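Local coordinates for phage-like element PBSX protein xkdH (Bacillus subtilis, PDB 3F3B) that is of unknown function but, as an all-beta member of a phage-barrel family encoded by a defective prophage, probably serves in building the phage-like particle, at residues H9-Q19 with I37-V48. Sequence-based numbering, arbitrary orientation.
Sequences HRCDIYHEAAQ and ISYPDTPDEQDV. With PO4 (phosphate ion), chain B.
Tyr-14 lies alongside Pro-43, the two side chains pointing the same way, and Pro-43 CA sits over one face of the ring in a CH-pi contact, 3.9 Å from its centroid. The ring edge faces the backbone of the 40-41 turn, with Asp-41 O in its plane. Next along, the Glu-16 carboxylate is laid flat on the Tyr-39 ring, the planes 1° apart and OE1 3.3 Å above the ring centre; a bend at chi2 (-79°) folds the acid back over it. The Tyr-39 hydroxyl is hydrogen-bonded to Asn-85 O. Between these pairs Asp-44 reaches across, its OD2 taking the His-15 backbone N-H at 2.8 Å, almost straight, and a water that also bonds His-15 O. Ile-13 O accepts the backbone N-H of both Asp-44 and Glu-45, two residues opposite one, which makes a classic beta bulge. Asp-12 turns its OD1 to the Asp-47 backbone N at 3.0 Å, where the chain rounds a corner. Asp-47 in turn meets Arg-10: NH1 donates to Asp-47 O in the guanidinium plane, whereas the salt bridge to OD2, 3.6 Å from NH1, is by charge alone. On the buried side the Ile-13 and Val-48 side chains cross at about a right angle, CD1 of Ile-13 3.9 Å from CG2 of Val-48. Beyond Arg-10, a phosphate, probably from the crystallisation liquor, is held by His-9 ND1, Arg-10 N and Trp-90 NE1. The antiparallel pairing of 9-19 thus passes from strand 36-38, across loop 39-44, to short strand 45-46 and, after the corner at Asp-47, to strand 48-61; strand 87-90 also pairs with 9-19, and Phe-76 of strand 66-77 packs on Cys-11, Ile-13 and Val-48.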
loop_
_atom_site.group_PDB
_atom_site.type_symbol
_atom_site.label_atom_id
_atom_site.label_comp_id
_atom_site.label_asym_id
_atom_site.label_seq_id
_atom_site.Cartn_x
_atom_site.Cartn_y
_atom_site.Cartn_z
ATOM N N HIS A 9 5.498 -13.752 -0.475
ATOM C CA HIS A 9 4.522 -13.271 -1.441
ATOM C C HIS A 9 5.194 -12.242 -2.350
ATOM O O HIS A 9 6.311 -11.806 -2.092
ATOM C CB HIS A 9 3.326 -12.636 -0.732
ATOM C CG HIS A 9 2.567 -13.589 0.135
ATOM N ND1 HIS A 9 2.033 -14.767 -0.345
ATOM C CD2 HIS A 9 2.258 -13.546 1.451
ATOM C CE1 HIS A 9 1.426 -15.406 0.639
ATOM N NE2 HIS A 9 1.547 -14.687 1.739
ATOM N N ARG A 10 4.521 -11.867 -3.426
ATOM C CA ARG A 10 5.071 -10.889 -4.361
ATOM C C ARG A 10 4.048 -9.799 -4.592
ATOM O O ARG A 10 2.882 -10.082 -4.848
ATOM C CB ARG A 10 5.412 -11.552 -5.702
ATOM C CG ARG A 10 6.489 -12.607 -5.602
ATOM C CD ARG A 10 7.820 -11.975 -5.256
ATOM N NE ARG A 10 8.824 -12.981 -4.923
ATOM C CZ ARG A 10 10.120 -12.851 -5.179
ATOM N NH1 ARG A 10 10.577 -11.758 -5.783
ATOM N NH2 ARG A 10 10.963 -13.808 -4.820
ATOM N N CYS A 11 4.490 -8.550 -4.509
ATOM C CA CYS A 11 3.593 -7.426 -4.724
ATOM C C CYS A 11 4.265 -6.314 -5.523
ATOM O O CYS A 11 5.491 -6.268 -5.655
ATOM C CB CYS A 11 3.134 -6.859 -3.379
ATOM S SG CYS A 11 4.466 -6.077 -2.434
ATOM N N ASP A 12 3.442 -5.432 -6.076
ATOM C CA ASP A 12 3.940 -4.279 -6.807
ATOM C C ASP A 12 3.672 -3.114 -5.876
ATOM O O ASP A 12 2.650 -3.087 -5.190
ATOM C CB ASP A 12 3.182 -4.080 -8.114
ATOM C CG ASP A 12 3.488 -5.154 -9.126
ATOM O OD1 ASP A 12 4.591 -5.747 -9.048
ATOM O OD2 ASP A 12 2.635 -5.389 -10.009
ATOM N N ILE A 13 4.586 -2.157 -5.846
ATOM C CA ILE A 13 4.443 -1.012 -4.974
ATOM C C ILE A 13 4.357 0.290 -5.776
ATOM O O ILE A 13 5.076 0.475 -6.754
ATOM C CB ILE A 13 5.636 -0.950 -3.995
ATOM C CG1 ILE A 13 5.783 -2.293 -3.272
ATOM C CG2 ILE A 13 5.415 0.136 -2.970
ATOM C CD1 ILE A 13 7.041 -2.415 -2.408
ATOM N N TYR A 14 3.469 1.180 -5.344
ATOM C CA TYR A 14 3.258 2.479 -5.980
ATOM C C TYR A 14 3.402 3.552 -4.915
ATOM O O TYR A 14 2.753 3.485 -3.867
ATOM C CB TYR A 14 1.840 2.596 -6.556
ATOM C CG TYR A 14 1.472 1.571 -7.601
ATOM C CD1 TYR A 14 1.223 1.954 -8.921
ATOM C CD2 TYR A 14 1.346 0.222 -7.267
ATOM C CE1 TYR A 14 0.852 1.015 -9.883
ATOM C CE2 TYR A 14 0.981 -0.724 -8.216
ATOM C CZ TYR A 14 0.735 -0.326 -9.523
ATOM O OH TYR A 14 0.390 -1.270 -10.466
ATOM N N HIS A 15 4.223 4.556 -5.193
ATOM C CA HIS A 15 4.424 5.637 -4.247
ATOM C C HIS A 15 3.543 6.839 -4.558
ATOM O O HIS A 15 3.294 7.153 -5.722
ATOM C CB HIS A 15 5.881 6.081 -4.264
ATOM C CG HIS A 15 6.851 4.985 -3.973
ATOM N ND1 HIS A 15 6.650 4.062 -2.969
ATOM C CD2 HIS A 15 8.055 4.696 -4.516
ATOM C CE1 HIS A 15 7.691 3.253 -2.904
ATOM N NE2 HIS A 15 8.558 3.616 -3.832
ATOM N N GLU A 16 3.063 7.505 -3.514
ATOM C CA GLU A 16 2.259 8.698 -3.707
ATOM C C GLU A 16 3.212 9.704 -4.349
ATOM O O GLU A 16 4.395 9.750 -4.007
ATOM C CB GLU A 16 1.757 9.231 -2.359
ATOM C CG GLU A 16 0.714 8.346 -1.684
ATOM C CD GLU A 16 -0.685 8.518 -2.272
ATOM O OE1 GLU A 16 -0.800 8.701 -3.506
ATOM O OE2 GLU A 16 -1.673 8.457 -1.503
ATOM N N ALA A 17 2.716 10.497 -5.287
ATOM C CA ALA A 17 3.567 11.478 -5.944
ATOM C C ALA A 17 2.832 12.791 -6.164
ATOM O O ALA A 17 1.614 12.812 -6.346
ATOM C CB ALA A 17 4.071 10.925 -7.283
ATOM N N ALA A 18 3.579 13.890 -6.125
ATOM C CA ALA A 18 2.995 15.205 -6.345
ATOM C C ALA A 18 2.789 15.343 -7.847
ATOM O O ALA A 18 3.720 15.124 -8.627
ATOM C CB ALA A 18 3.927 16.291 -5.837
ATOM N N GLN A 19 1.566 15.689 -8.247
ATOM C CA GLN A 19 1.235 15.848 -9.661
ATOM C C GLN A 19 1.503 17.266 -10.140
ATOM O O GLN A 19 1.468 18.217 -9.359
ATOM C CB GLN A 19 -0.233 15.494 -9.901
ATOM C CG GLN A 19 -0.599 14.094 -9.451
ATOM C CD GLN A 19 0.227 13.030 -10.145
ATOM O OE1 GLN A 19 0.136 12.853 -11.362
ATOM N NE2 GLN A 19 1.044 12.318 -9.375
ATOM N N ILE A 37 -1.874 14.976 -4.985
ATOM C CA ILE A 37 -1.174 13.723 -4.713
ATOM C C ILE A 37 -1.928 12.520 -5.267
ATOM O O ILE A 37 -3.127 12.365 -5.014
ATOM C CB ILE A 37 -0.997 13.504 -3.184
ATOM C CG1 ILE A 37 -0.533 14.803 -2.510
ATOM C CG2 ILE A 37 -0.012 12.368 -2.931
ATOM C CD1 ILE A 37 0.733 15.386 -3.083
ATOM N N SER A 38 -1.222 11.670 -6.009
ATOM C CA SER A 38 -1.827 10.469 -6.588
ATOM C C SER A 38 -0.761 9.455 -6.964
ATOM O O SER A 38 0.431 9.745 -6.884
ATOM C CB SER A 38 -2.643 10.826 -7.830
ATOM O OG SER A 38 -1.815 11.366 -8.842
ATOM N N TYR A 39 -1.192 8.266 -7.373
ATOM C CA TYR A 39 -0.260 7.208 -7.761
ATOM C C TYR A 39 -0.065 7.177 -9.270
ATOM O O TYR A 39 -0.940 7.587 -10.026
ATOM C CB TYR A 39 -0.768 5.827 -7.322
ATOM C CG TYR A 39 -1.056 5.676 -5.847
ATOM C CD1 TYR A 39 -2.364 5.693 -5.369
ATOM C CD2 TYR A 39 -0.026 5.494 -4.931
ATOM C CE1 TYR A 39 -2.637 5.527 -4.009
ATOM C CE2 TYR A 39 -0.289 5.331 -3.572
ATOM C CZ TYR A 39 -1.593 5.350 -3.121
ATOM O OH TYR A 39 -1.857 5.208 -1.784
ATOM N N PRO A 40 1.094 6.685 -9.730
ATOM C CA PRO A 40 1.382 6.601 -11.166
ATOM C C PRO A 40 0.660 5.403 -11.797
ATOM O O PRO A 40 0.150 4.537 -11.086
ATOM C CB PRO A 40 2.893 6.445 -11.193
ATOM C CG PRO A 40 3.147 5.613 -9.949
ATOM C CD PRO A 40 2.274 6.306 -8.930
ATOM N N ASP A 41 0.615 5.359 -13.126
ATOM C CA ASP A 41 -0.049 4.268 -13.850
ATOM C C ASP A 41 0.663 2.948 -13.645
ATOM O O ASP A 41 0.032 1.913 -13.454
ATOM C CB ASP A 41 -0.088 4.557 -15.356
ATOM C CG ASP A 41 -1.277 5.392 -15.762
ATOM O OD1 ASP A 41 -1.979 5.920 -14.865
ATOM O OD2 ASP A 41 -1.506 5.524 -16.986
ATOM N N THR A 42 1.986 2.990 -13.708
ATOM C CA THR A 42 2.777 1.784 -13.545
ATOM C C THR A 42 3.492 1.710 -12.200
ATOM O O THR A 42 3.776 2.725 -11.560
ATOM C CB THR A 42 3.815 1.643 -14.677
ATOM O OG1 THR A 42 4.708 2.762 -14.655
ATOM C CG2 THR A 42 3.108 1.580 -16.030
ATOM N N PRO A 43 3.790 0.486 -11.755
ATOM C CA PRO A 43 4.473 0.251 -10.484
ATOM C C PRO A 43 5.853 0.889 -10.420
ATOM O O PRO A 43 6.595 0.888 -11.410
ATOM C CB PRO A 43 4.550 -1.269 -10.423
ATOM C CG PRO A 43 3.333 -1.695 -11.188
ATOM C CD PRO A 43 3.377 -0.788 -12.368
ATOM N N ASP A 44 6.196 1.437 -9.255
ATOM C CA ASP A 44 7.511 2.035 -9.072
ATOM C C ASP A 44 8.484 0.884 -8.814
ATOM O O ASP A 44 9.620 0.889 -9.280
ATOM C CB ASP A 44 7.495 3.014 -7.898
ATOM C CG ASP A 44 6.733 4.290 -8.218
ATOM O OD1 ASP A 44 7.087 4.952 -9.216
ATOM O OD2 ASP A 44 5.786 4.641 -7.483
ATOM N N GLU A 45 8.014 -0.109 -8.070
ATOM C CA GLU A 45 8.805 -1.292 -7.755
ATOM C C GLU A 45 7.964 -2.481 -8.215
ATOM O O GLU A 45 6.740 -2.449 -8.140
ATOM C CB GLU A 45 9.091 -1.359 -6.253
ATOM C CG GLU A 45 10.169 -0.383 -5.786
ATOM C CD GLU A 45 10.232 -0.255 -4.270
ATOM O OE1 GLU A 45 9.605 0.675 -3.710
ATOM O OE2 GLU A 45 10.903 -1.094 -3.635
ATOM N N GLN A 46 8.616 -3.533 -8.690
ATOM C CA GLN A 46 7.877 -4.673 -9.207
ATOM C C GLN A 46 8.286 -6.022 -8.631
ATOM O O GLN A 46 9.458 -6.262 -8.334
ATOM C CB GLN A 46 8.044 -4.693 -10.728
ATOM C CG GLN A 46 6.783 -4.972 -11.505
ATOM C CD GLN A 46 6.826 -4.401 -12.912
ATOM O OE1 GLN A 46 5.904 -4.605 -13.696
ATOM N NE2 GLN A 46 7.893 -3.673 -13.235
ATOM N N ASP A 47 7.301 -6.900 -8.484
ATOM C CA ASP A 47 7.531 -8.246 -7.978
ATOM C C ASP A 47 8.455 -8.254 -6.754
ATOM O O ASP A 47 9.428 -9.008 -6.691
ATOM C CB ASP A 47 8.107 -9.099 -9.115
ATOM C CG ASP A 47 8.209 -10.569 -8.755
ATOM O OD1 ASP A 47 7.241 -11.103 -8.169
ATOM O OD2 ASP A 47 9.248 -11.197 -9.066
ATOM N N VAL A 48 8.138 -7.410 -5.778
ATOM C CA VAL A 48 8.938 -7.308 -4.563
ATOM C C VAL A 48 8.584 -8.427 -3.584
ATOM O O VAL A 48 7.402 -8.708 -3.356
ATOM C CB VAL A 48 8.707 -5.948 -3.862
ATOM C CG1 VAL A 48 9.629 -5.817 -2.660
ATOM C CG2 VAL A 48 8.948 -4.817 -4.839
HETATM P P PO4 B . 1.826 -14.706 -4.255
HETATM O O1 PO4 B . 0.661 -14.574 -5.173
HETATM O O2 PO4 B . 2.513 -16.000 -4.506
HETATM O O3 PO4 B . 2.771 -13.589 -4.494
HETATM O O4 PO4 B . 1.354 -14.665 -2.849
HETATM O O HOH W 1 5.380 7.449 -7.644
#